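Local coordinates for protein putative beta-glucosidase (Bifidobacterium adolescentis, PDB 5WAB) that hydrolyses beta-glucosidic linkages as a family 3 glycoside hydrolase and may also release terminal arabinopyranose from ginsenoside Rb2, at residues Gly527-Asp532 against Lys599-Gly604; Asp579-Val584 against Phe605-Leu610; His154-Asn159 against Ile179-Phe184; Met316-Asn321 against Gly465-Trp470. One frame throughout, in Å; residues are numbered along the deposited sequence.

Contact 1. Residues Gly527-Asp532 against Lys599-Gly604; sequences GYRYYD and KHELKG
Tyr528, Arg529 and Asp532, from the short helix around 528-531 in the family 3 C-terminal domain, meet the head of strand 601-610 in the fibronectin type III-like domain, making a buried polar junction between two domains. The ring of Tyr528 lies with its CG between the backbone N and carbonyl carbon (chi1 77°), and this carries the hydroxyl to the strand. There its OH accepts a nearly straight hydrogen bond from Leu602 N at 3.0 Å, with the amide N at the ring edge and near its plane. The same hydroxyl is hydrogen-bonded to Asp128. Alongside, the Arg529 chain runs extended from CG to NE and crosses Glu601 at about a right angle. Arg529 NH2 forms a salt bridge with Glu601 OE1 at 3.0 Å, approaching from above the carboxylate plane, and the two flat groups are turned 60° from each other. The other terminal nitrogen, NH1, forms a salt bridge with Asp128, which therefore ties Arg529 to Tyr528. Farther along this segment His600 NE2 donates to Asp532 OD2 at 2.7 Å. The acceptor lies near the imidazole plane, whereas the donor comes to the anti side of the carboxylate and somewhat out of its plane. Behind this pair, Asp532 OD1 forms a salt bridge with Arg653, and His600 ND1 is hydrogen-bonded to Glu647. With a carboxylate at each ring nitrogen, His600 is probably inclined to carry a positive charge, and its ring rotation is fixed from both ends.

Contact 2. Residues Asp579-Val584 against Phe605-Leu610; sequences DAAETV and FRKVFL
The ring of Phe609 receives the methyl group of Ala581 obliquely near its CD2-CE2 side, with Ala581 CB 3.6 Å from Phe609 CD2. At the other end of the pair Phe605 keeps its CB near Val584, 3.5 Å from Val584 O, while its ring turns off the partner strand to meet Trp81 edge-to-face. A third flat group, the carboxylate of Glu582, bends back on its own strand: Thr583 N donates to its OE2 on the anti lone pair, and Lys493 adds a salt bridge to the same oxygen. Between the rings, Thr583 and Lys607 form a non-hydrogen-bonded pair, and Thr583 OG1 lies 3.3 Å from Lys607 CG. With CG anti to the backbone N (chi1 -170°) and the rest extended, the Lys607 chain passes the hydroxyl and brings CE within 3.8 Å of Ala581 CB. Its NZ reaches a salt bridge with Glu314 and hydrogen bonds to Ser491 and Ser80. A leucine in its place would probably leave Glu314 without this charged mate, Ser491 and Ser80 without the amine's bonds, and Ala581 without the contact from CE. Paired backbone bonds join Ala580 with Leu610, Glu582 with Val608 and Val584 with Arg606; Val608 N to Glu582 O measures 2.9 Å. Within these segments the pairing of the hairpin is regular, the N-to-C directions 165° apart. Strand 601-610 is an outermost strand of the fibronectin type III-like sheet; Val584 and Val608 pack on strand 615-622, whereas Phe605, on the other side, rests against helix 129-144.

Contact 3. Residues His154-Asn159 against Ile179-Phe184; sequences HFAANN and IYFPAF
Phe155 and Phe184 come together where the chain turns a corner at His154 and then passes through a cis peptide bond before Ala156, their CA atoms 7.6 Å apart. The edge of the Phe155 ring points at the face of Phe184 in a T-shaped pair, with planes at 63° and centroids 4.8 Å apart. Its leading atom, CD1, sits over the rim of that face, 3.3 Å from Phe184 CG. With Phe155 CG anti to the backbone N (chi1 -177°), the ring edge is swung onto Phe184; CB, placed by the backbone, also lies over that face in a CH-pi contact. Phe181 completes an aromatic cluster, lying obliquely to Phe155 with the edge of its own ring 3.9 Å, at CE1, from Ala156 CB. The same methyl group touches Phe184 CE2, so Ala156 fits between two rings. Replacing Phe184 by an alanine would probably open a gap at the edge of Phe155, leaving its ring less firmly held and the Ala156 methyl with less cover. Farther along, the Asn159 amide crosses the Tyr180 ring, OD1 being 3.5 Å from Tyr180 CE1, while that oxygen is hydrogen-bonded to Tyr520. His154 ND1 is hydrogen-bonded to Tyr124, and NE2 to a bound glycerol, probably from the crystallisation liquor, though such molecules often mark pockets. The cluster joins the end of strand 149-155 in the parallel barrel sheet to helices 173-180 and 182-190, with helix 212-222 packing on Phe155 and strand 195-198 hydrogen-bonded alongside.

Contact 4. Residues Met316-Asn321 against Gly465-Trp470; sequences MVLLKN and GILESW
A classic beta bulge sits in the antiparallel pairing of strand 317-321 with strand 465-468: Leu319 and Lys320 both face Ile466. The carbonyl of Ile466 takes a hydrogen bond from Leu319 N at 2.9 Å, nearly along its C=O axis, and a weak one from Lys320 N. On the way back, Ile466 N donates to Lys320 O from above the carbonyl plane. Before the bulge the pairing is regular, with Val317 and Glu468 bonded in both directions. The Ile466 side chain runs at a slant across the aliphatic part of Lys320, its CD1 3.6 Å from Lys320 CD, while its CG2 approaches Leu319 CD1. The lysine amine is hydrogen-bonded to Ala463 O. On the opposite side Leu467 CD1 lies 4.1 Å from Leu318 CD1, and the other branch, CD2, is 3.9 Å from Met316 SD. At the strand end Val317 CG2 meets the edge of Trp470 at NE1. Glu468, bent at chi2 (59°), accepts from Trp470 N through OE1 and lays its CG over a face of that indole. The extra residue shifts the register by one in this antiparallel border of an otherwise largely parallel alpha/beta sheet, the core of the family 3 C-terminal domain.

Contacts 1 and 2 are successive parts of one strand, 601-610: its head meets the helix at 528-531 in contact 1, and its tail pairs with 580-584 in contact 2, their centres 21 Å apart. Contact 3 lies in the N-terminal barrel domain and touches contact 1 through Arg529 NE and Ile179 CD1, 3.7 Å apart, so barrel, C-terminal domain and fibronectin-like domain converge around contact 1. Contact 4 comes within about 7 Å of contact 2 at nearest atoms, where Glu314, just before 316-321, bridges to Lys607. The bound glycerol is at contact 3; the centres of contacts 3 and 4 are about 29 Å apart, so contact 4 lies far from it.

Contact 1. Residues Gly527-Asp532 against Lys599-Gly604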
# COMPACT_ATOMS: atom_id res chain seq x y z
N GLY A 527 13.62 -4.55 2.01
CA GLY A 527 12.90 -5.64 1.37
C GLY A 527 13.74 -6.33 0.31
O GLY A 527 14.94 -6.57 0.50
N TYR A 528 13.11 -6.60 -0.83
CA TYR A 528 13.80 -7.33 -1.89
C TYR A 528 15.00 -6.56 -2.43
O TYR A 528 15.91 -7.18 -3.00
CB TYR A 528 12.84 -7.65 -3.05
CG TYR A 528 12.55 -6.47 -3.93
CD1 TYR A 528 11.60 -5.52 -3.56
CD2 TYR A 528 13.22 -6.29 -5.13
CE1 TYR A 528 11.33 -4.43 -4.37
CE2 TYR A 528 12.96 -5.20 -5.95
CZ TYR A 528 12.01 -4.27 -5.55
OH TYR A 528 11.73 -3.18 -6.35
N ARG A 529 15.03 -5.24 -2.25
CA ARG A 529 16.21 -4.48 -2.64
C ARG A 529 17.46 -5.00 -1.95
O ARG A 529 18.55 -4.99 -2.54
CB ARG A 529 16.01 -3.00 -2.32
CG ARG A 529 15.10 -2.30 -3.29
CD ARG A 529 14.73 -0.90 -2.79
NE ARG A 529 14.21 -0.07 -3.87
CZ ARG A 529 12.97 -0.14 -4.33
NH1 ARG A 529 12.10 -1.00 -3.82
NH2 ARG A 529 12.58 0.65 -5.32
N TYR A 530 17.33 -5.48 -0.71
CA TYR A 530 18.45 -6.09 -0.02
C TYR A 530 18.61 -7.56 -0.42
O TYR A 530 19.72 -8.02 -0.68
CB TYR A 530 18.27 -5.97 1.49
CG TYR A 530 19.27 -6.79 2.27
CD1 TYR A 530 20.56 -6.33 2.49
CD2 TYR A 530 18.94 -8.05 2.76
CE1 TYR A 530 21.48 -7.08 3.19
CE2 TYR A 530 19.86 -8.82 3.45
CZ TYR A 530 21.13 -8.32 3.67
OH TYR A 530 22.05 -9.07 4.36
N TYR A 531 17.50 -8.30 -0.44
CA TYR A 531 17.57 -9.74 -0.69
C TYR A 531 18.16 -10.04 -2.06
O TYR A 531 19.03 -10.91 -2.20
CB TYR A 531 16.18 -10.36 -0.58
CG TYR A 531 15.58 -10.35 0.82
CD1 TYR A 531 16.26 -10.90 1.90
CD2 TYR A 531 14.35 -9.75 1.05
CE1 TYR A 531 15.71 -10.87 3.18
CE2 TYR A 531 13.79 -9.72 2.31
CZ TYR A 531 14.47 -10.28 3.37
OH TYR A 531 13.89 -10.23 4.61
N ASP A 532 17.73 -9.31 -3.09
CA ASP A 532 18.18 -9.59 -4.45
C ASP A 532 19.60 -9.10 -4.70
O ASP A 532 20.22 -9.53 -5.67
CB ASP A 532 17.21 -8.97 -5.45
CG ASP A 532 15.79 -9.51 -5.31
OD1 ASP A 532 15.57 -10.46 -4.52
OD2 ASP A 532 14.88 -8.98 -5.98
N LYS A 599 20.44 -4.52 -6.74
CA LYS A 599 20.72 -5.16 -8.02
C LYS A 599 19.67 -4.78 -9.06
O LYS A 599 20.00 -4.50 -10.22
CB LYS A 599 20.79 -6.68 -7.87
CG LYS A 599 21.39 -7.36 -9.10
CD LYS A 599 21.78 -8.79 -8.83
CE LYS A 599 20.56 -9.71 -8.83
NZ LYS A 599 20.91 -11.12 -8.52
N HIS A 600 18.39 -4.75 -8.67
CA HIS A 600 17.37 -4.25 -9.57
C HIS A 600 16.23 -3.64 -8.75
O HIS A 600 16.09 -3.90 -7.56
CB HIS A 600 16.84 -5.35 -10.51
CG HIS A 600 16.27 -6.54 -9.81
ND1 HIS A 600 15.57 -7.52 -10.47
CD2 HIS A 600 16.28 -6.89 -8.50
CE1 HIS A 600 15.18 -8.44 -9.60
NE2 HIS A 600 15.60 -8.08 -8.40
N GLU A 601 15.43 -2.81 -9.42
CA GLU A 601 14.29 -2.13 -8.83
C GLU A 601 13.12 -2.16 -9.80
O GLU A 601 13.31 -2.02 -11.01
CB GLU A 601 14.62 -0.68 -8.45
CG GLU A 601 15.67 -0.54 -7.34
CD GLU A 601 15.87 0.90 -6.91
OE1 GLU A 601 14.87 1.65 -6.89
OE2 GLU A 601 17.01 1.27 -6.57
N LEU A 602 11.91 -2.35 -9.27
CA LEU A 602 10.72 -2.36 -10.12
C LEU A 602 10.47 -0.98 -10.71
O LEU A 602 10.38 0.01 -9.99
CB LEU A 602 9.50 -2.81 -9.31
CG LEU A 602 8.22 -2.85 -10.13
CD1 LEU A 602 8.18 -4.11 -10.99
CD2 LEU A 602 7.01 -2.75 -9.25
N LYS A 603 10.33 -0.92 -12.05
CA LYS A 603 10.11 0.34 -12.75
C LYS A 603 8.93 0.30 -13.72
O LYS A 603 8.78 1.22 -14.52
CB LYS A 603 11.38 0.77 -13.49
CG LYS A 603 12.52 1.17 -12.57
CD LYS A 603 12.14 2.35 -11.66
CE LYS A 603 13.31 2.78 -10.79
NZ LYS A 603 12.98 3.97 -9.95
N GLY A 604 8.10 -0.74 -13.67
CA GLY A 604 6.91 -0.80 -14.49
C GLY A 604 6.20 -2.13 -14.41
O GLY A 604 6.82 -3.15 -14.10

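Contact 2. Residues Asp579-Val584 against Phe605-Leu610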
# COMPACT_ATOMS: atom_id res chain seq x y z
N ASP A 579 -8.72 -19.35 -18.97
CA ASP A 579 -8.69 -17.89 -19.03
C ASP A 579 -8.19 -17.35 -17.70
O ASP A 579 -8.74 -17.68 -16.64
CB ASP A 579 -10.08 -17.35 -19.34
CG ASP A 579 -10.67 -17.92 -20.63
OD1 ASP A 579 -9.94 -18.57 -21.40
OD2 ASP A 579 -11.88 -17.71 -20.88
N ALA A 580 -7.12 -16.55 -17.73
CA ALA A 580 -6.53 -16.01 -16.51
C ALA A 580 -5.71 -14.78 -16.86
O ALA A 580 -5.40 -14.52 -18.02
CB ALA A 580 -5.67 -17.06 -15.79
N ALA A 581 -5.35 -14.03 -15.82
CA ALA A 581 -4.58 -12.80 -15.96
C ALA A 581 -3.13 -13.02 -15.54
O ALA A 581 -2.84 -13.78 -14.61
CB ALA A 581 -5.19 -11.67 -15.14
N GLU A 582 -2.22 -12.32 -16.21
CA GLU A 582 -0.80 -12.34 -15.90
C GLU A 582 -0.31 -10.92 -15.72
O GLU A 582 -0.74 -10.01 -16.43
CB GLU A 582 -0.01 -13.04 -17.03
CG GLU A 582 1.50 -13.07 -16.85
CD GLU A 582 1.95 -13.87 -15.65
OE1 GLU A 582 2.24 -15.08 -15.81
OE2 GLU A 582 1.99 -13.30 -14.54
N THR A 583 0.59 -10.72 -14.76
CA THR A 583 1.14 -9.41 -14.47
C THR A 583 2.61 -9.39 -14.86
O THR A 583 3.45 -9.94 -14.13
CB THR A 583 0.95 -9.04 -13.00
OG1 THR A 583 -0.45 -8.99 -12.71
CG2 THR A 583 1.57 -7.68 -12.71
N VAL A 584 2.92 -8.76 -15.98
CA VAL A 584 4.29 -8.63 -16.45
C VAL A 584 4.97 -7.51 -15.70
O VAL A 584 4.39 -6.44 -15.48
CB VAL A 584 4.32 -8.39 -17.97
CG1 VAL A 584 5.75 -8.22 -18.46
CG2 VAL A 584 3.62 -9.52 -18.71
N PHE A 605 4.89 -2.14 -14.64
CA PHE A 605 4.13 -3.38 -14.64
C PHE A 605 2.83 -3.19 -15.41
O PHE A 605 2.35 -2.06 -15.58
CB PHE A 605 3.86 -3.88 -13.21
CG PHE A 605 3.04 -2.94 -12.36
CD1 PHE A 605 1.66 -3.00 -12.37
CD2 PHE A 605 3.66 -2.01 -11.54
CE1 PHE A 605 0.91 -2.13 -11.59
CE2 PHE A 605 2.91 -1.15 -10.75
CZ PHE A 605 1.54 -1.21 -10.78
N ARG A 606 2.30 -4.31 -15.89
CA ARG A 606 1.05 -4.32 -16.64
C ARG A 606 0.35 -5.65 -16.41
O ARG A 606 0.94 -6.71 -16.63
CB ARG A 606 1.30 -4.12 -18.14
CG ARG A 606 0.00 -3.99 -18.90
CD ARG A 606 -0.90 -2.87 -18.34
NE ARG A 606 -2.10 -2.70 -19.16
CZ ARG A 606 -3.14 -1.94 -18.83
NH1 ARG A 606 -3.15 -1.28 -17.68
NH2 ARG A 606 -4.20 -1.85 -19.64
N LYS A 607 -0.90 -5.61 -15.96
CA LYS A 607 -1.72 -6.80 -15.80
C LYS A 607 -2.60 -6.95 -17.04
O LYS A 607 -3.22 -5.98 -17.48
CB LYS A 607 -2.59 -6.73 -14.54
CG LYS A 607 -3.28 -8.05 -14.19
CD LYS A 607 -3.96 -7.97 -12.83
CE LYS A 607 -4.33 -9.34 -12.30
NZ LYS A 607 -4.80 -9.23 -10.89
N VAL A 608 -2.64 -8.16 -17.59
CA VAL A 608 -3.35 -8.45 -18.83
C VAL A 608 -4.24 -9.66 -18.61
O VAL A 608 -3.78 -10.72 -18.18
CB VAL A 608 -2.38 -8.70 -20.00
CG1 VAL A 608 -3.14 -8.82 -21.29
CG2 VAL A 608 -1.35 -7.60 -20.08
N PHE A 609 -5.52 -9.51 -18.93
CA PHE A 609 -6.48 -10.60 -18.89
C PHE A 609 -6.53 -11.25 -20.27
O PHE A 609 -6.82 -10.57 -21.26
CB PHE A 609 -7.85 -10.08 -18.46
CG PHE A 609 -7.83 -9.26 -17.19
CD1 PHE A 609 -7.48 -7.91 -17.23
CD2 PHE A 609 -8.12 -9.83 -15.96
CE1 PHE A 609 -7.44 -7.15 -16.07
CE2 PHE A 609 -8.08 -9.08 -14.80
CZ PHE A 609 -7.74 -7.74 -14.85
N LEU A 610 -6.22 -12.54 -20.34
CA LEU A 610 -6.11 -13.26 -21.60
C LEU A 610 -6.91 -14.55 -21.54
O LEU A 610 -6.76 -15.33 -20.60
CB LEU A 610 -4.65 -13.58 -21.92
CG LEU A 610 -3.71 -12.40 -22.16
CD1 LEU A 610 -2.28 -12.89 -22.22
CD2 LEU A 610 -4.09 -11.69 -23.45

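Contact 3. Residues His154-Asn159 against Ile179-Phe184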
# COMPACT_ATOMS: atom_id res chain seq x y z
N HIS A 154 -0.16 10.01 6.25
CA HIS A 154 1.02 9.83 7.09
C HIS A 154 2.31 10.17 6.36
O HIS A 154 3.20 9.33 6.21
CB HIS A 154 1.06 8.42 7.66
CG HIS A 154 -0.23 8.00 8.28
ND1 HIS A 154 -0.66 6.69 8.31
CD2 HIS A 154 -1.20 8.72 8.88
CE1 HIS A 154 -1.83 6.62 8.91
NE2 HIS A 154 -2.19 7.84 9.26
N PHE A 155 2.43 11.43 5.99
CA PHE A 155 3.58 11.97 5.28
C PHE A 155 4.51 12.60 6.32
O PHE A 155 4.18 13.63 6.92
CB PHE A 155 3.09 12.98 4.25
CG PHE A 155 4.16 13.58 3.39
CD1 PHE A 155 4.86 12.80 2.47
CD2 PHE A 155 4.42 14.94 3.44
CE1 PHE A 155 5.83 13.36 1.67
CE2 PHE A 155 5.38 15.51 2.63
CZ PHE A 155 6.09 14.72 1.74
N ALA A 156 5.67 11.99 6.56
CA ALA A 156 6.09 10.74 5.91
C ALA A 156 6.85 9.85 6.88
O ALA A 156 7.08 10.21 8.04
CB ALA A 156 6.95 11.03 4.69
N ALA A 157 7.23 8.66 6.39
CA ALA A 157 8.10 7.73 7.10
C ALA A 157 7.48 7.27 8.42
O ALA A 157 8.13 7.26 9.47
CB ALA A 157 9.49 8.34 7.32
N ASN A 158 6.21 6.87 8.35
CA ASN A 158 5.49 6.31 9.49
C ASN A 158 5.41 4.80 9.28
O ASN A 158 4.40 4.26 8.82
CB ASN A 158 4.10 6.94 9.62
CG ASN A 158 3.36 6.50 10.87
OD1 ASN A 158 3.90 5.79 11.71
ND2 ASN A 158 2.09 6.87 10.96
N ASN A 159 6.48 4.11 9.64
CA ASN A 159 6.68 2.70 9.29
C ASN A 159 6.59 1.76 10.48
O ASN A 159 6.89 0.57 10.34
CB ASN A 159 8.02 2.54 8.58
CG ASN A 159 8.27 3.64 7.56
OD1 ASN A 159 9.10 4.52 7.77
ND2 ASN A 159 7.55 3.58 6.44
N ILE A 179 13.05 5.80 -1.24
CA ILE A 179 12.19 4.79 -0.62
C ILE A 179 10.89 5.39 -0.11
O ILE A 179 9.80 4.98 -0.52
CB ILE A 179 12.93 4.03 0.51
CG1 ILE A 179 14.25 3.42 -0.00
CG2 ILE A 179 12.02 2.97 1.11
CD1 ILE A 179 14.10 2.42 -1.13
N TYR A 180 10.97 6.36 0.80
CA TYR A 180 9.80 6.79 1.54
C TYR A 180 9.05 7.95 0.90
O TYR A 180 7.89 8.19 1.26
CB TYR A 180 10.22 7.15 2.98
CG TYR A 180 10.93 5.99 3.64
CD1 TYR A 180 10.20 4.96 4.22
CD2 TYR A 180 12.32 5.90 3.63
CE1 TYR A 180 10.84 3.88 4.80
CE2 TYR A 180 12.96 4.82 4.21
CZ TYR A 180 12.21 3.81 4.79
OH TYR A 180 12.83 2.72 5.37
N PHE A 181 9.64 8.62 -0.08
CA PHE A 181 9.00 9.73 -0.77
C PHE A 181 8.31 9.34 -2.08
O PHE A 181 7.21 9.84 -2.34
CB PHE A 181 10.00 10.86 -1.04
CG PHE A 181 10.28 11.74 0.15
CD1 PHE A 181 9.57 11.58 1.33
CD2 PHE A 181 11.28 12.70 0.10
CE1 PHE A 181 9.82 12.39 2.43
CE2 PHE A 181 11.54 13.51 1.19
CZ PHE A 181 10.81 13.36 2.36
N PRO A 182 8.92 8.50 -2.95
CA PRO A 182 8.40 8.38 -4.33
C PRO A 182 6.92 8.04 -4.44
O PRO A 182 6.27 8.49 -5.40
CB PRO A 182 9.27 7.27 -4.92
CG PRO A 182 10.55 7.41 -4.22
CD PRO A 182 10.18 7.74 -2.80
N ALA A 183 6.36 7.24 -3.52
CA ALA A 183 4.93 6.96 -3.57
C ALA A 183 4.11 8.22 -3.31
O ALA A 183 3.12 8.48 -4.01
CB ALA A 183 4.57 5.87 -2.57
N PHE A 184 4.51 9.01 -2.32
CA PHE A 184 3.87 10.30 -2.11
C PHE A 184 4.07 11.21 -3.32
O PHE A 184 3.12 11.86 -3.79
CB PHE A 184 4.42 10.97 -0.84
CG PHE A 184 3.97 10.31 0.45
CD1 PHE A 184 2.71 10.57 0.96
CD2 PHE A 184 4.83 9.49 1.17
CE1 PHE A 184 2.29 10.00 2.16
CE2 PHE A 184 4.42 8.91 2.37
CZ PHE A 184 3.14 9.17 2.87

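Contact 4. Residues Met316-Asn321 against Gly465-Trp470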
# COMPACT_ATOMS: atom_id res chain seq x y z
N MET A 316 -5.99 -12.16 -3.66
CA MET A 316 -5.43 -13.45 -3.26
C MET A 316 -4.19 -13.77 -4.09
O MET A 316 -4.18 -13.56 -5.31
CB MET A 316 -6.45 -14.56 -3.44
CG MET A 316 -7.83 -14.21 -3.00
SD MET A 316 -8.93 -15.60 -3.27
CE MET A 316 -10.51 -14.79 -3.07
N VAL A 317 -3.17 -14.31 -3.43
CA VAL A 317 -1.96 -14.80 -4.08
C VAL A 317 -1.88 -16.30 -3.87
O VAL A 317 -1.93 -16.78 -2.73
CB VAL A 317 -0.70 -14.10 -3.55
CG1 VAL A 317 0.53 -14.59 -4.29
CG2 VAL A 317 -0.84 -12.60 -3.64
N LEU A 318 -1.77 -17.06 -4.97
CA LEU A 318 -1.55 -18.50 -4.91
C LEU A 318 -0.06 -18.77 -4.76
O LEU A 318 0.72 -18.53 -5.68
CB LEU A 318 -2.10 -19.17 -6.17
CG LEU A 318 -2.05 -20.70 -6.25
CD1 LEU A 318 -2.63 -21.33 -5.01
CD2 LEU A 318 -2.77 -21.20 -7.49
N LEU A 319 0.34 -19.30 -3.60
CA LEU A 319 1.76 -19.53 -3.35
C LEU A 319 2.22 -20.89 -3.82
O LEU A 319 3.31 -21.00 -4.40
CB LEU A 319 2.06 -19.37 -1.85
CG LEU A 319 1.84 -17.97 -1.29
CD1 LEU A 319 2.15 -17.95 0.20
CD2 LEU A 319 2.70 -16.97 -2.04
N LYS A 320 1.43 -21.94 -3.58
CA LYS A 320 1.82 -23.29 -3.94
C LYS A 320 0.57 -24.05 -4.37
O LYS A 320 -0.53 -23.74 -3.92
CB LYS A 320 2.53 -24.01 -2.78
CG LYS A 320 1.68 -25.03 -2.05
CD LYS A 320 2.47 -25.78 -0.98
CE LYS A 320 3.48 -26.75 -1.58
NZ LYS A 320 4.18 -27.53 -0.51
N ASN A 321 0.76 -25.01 -5.27
CA ASN A 321 -0.38 -25.76 -5.81
C ASN A 321 0.09 -27.11 -6.34
O ASN A 321 -0.01 -27.38 -7.54
CB ASN A 321 -1.07 -24.94 -6.90
CG ASN A 321 -2.46 -25.47 -7.26
OD1 ASN A 321 -3.02 -26.30 -6.54
ND2 ASN A 321 -3.01 -24.99 -8.36
N GLY A 465 -1.69 -27.19 -1.36
CA GLY A 465 -2.06 -25.90 -1.89
C GLY A 465 -2.08 -24.84 -0.81
O GLY A 465 -2.60 -25.09 0.29
N ILE A 466 -1.51 -23.67 -1.09
CA ILE A 466 -1.45 -22.56 -0.15
C ILE A 466 -1.94 -21.31 -0.85
O ILE A 466 -1.30 -20.82 -1.79
CB ILE A 466 -0.04 -22.34 0.43
CG1 ILE A 466 0.45 -23.61 1.12
CG2 ILE A 466 -0.02 -21.16 1.39
CD1 ILE A 466 1.84 -23.48 1.68
N LEU A 467 -3.07 -20.79 -0.41
CA LEU A 467 -3.65 -19.57 -0.94
C LEU A 467 -3.53 -18.49 0.12
O LEU A 467 -4.10 -18.62 1.21
CB LEU A 467 -5.10 -19.79 -1.35
CG LEU A 467 -5.76 -18.65 -2.13
CD1 LEU A 467 -5.04 -18.46 -3.46
CD2 LEU A 467 -7.22 -18.97 -2.36
N GLU A 468 -2.76 -17.45 -0.17
CA GLU A 468 -2.62 -16.30 0.72
C GLU A 468 -3.69 -15.27 0.34
O GLU A 468 -3.57 -14.60 -0.69
CB GLU A 468 -1.21 -15.71 0.63
CG GLU A 468 -1.02 -14.34 1.28
CD GLU A 468 -1.36 -14.31 2.77
OE1 GLU A 468 -2.56 -14.26 3.11
OE2 GLU A 468 -0.41 -14.32 3.59
N SER A 469 -4.73 -15.16 1.17
CA SER A 469 -5.87 -14.31 0.87
C SER A 469 -5.88 -13.02 1.67
O SER A 469 -6.84 -12.25 1.55
CB SER A 469 -7.18 -15.07 1.10
OG SER A 469 -7.31 -15.49 2.45
N TRP A 470 -4.85 -12.76 2.48
CA TRP A 470 -4.70 -11.54 3.26
C TRP A 470 -5.98 -11.17 4.01
O TRP A 470 -6.50 -11.97 4.80
CB TRP A 470 -4.28 -10.38 2.36
CG TRP A 470 -3.01 -10.63 1.62
CD1 TRP A 470 -2.87 -10.91 0.30
CD2 TRP A 470 -1.68 -10.61 2.16
NE1 TRP A 470 -1.55 -11.06 -0.02
CE2 TRP A 470 -0.79 -10.88 1.10
CE3 TRP A 470 -1.16 -10.38 3.44
CZ2 TRP A 470 0.59 -10.94 1.28
CZ3 TRP A 470 0.21 -10.44 3.62
CH2 TRP A 470 1.07 -10.72 2.54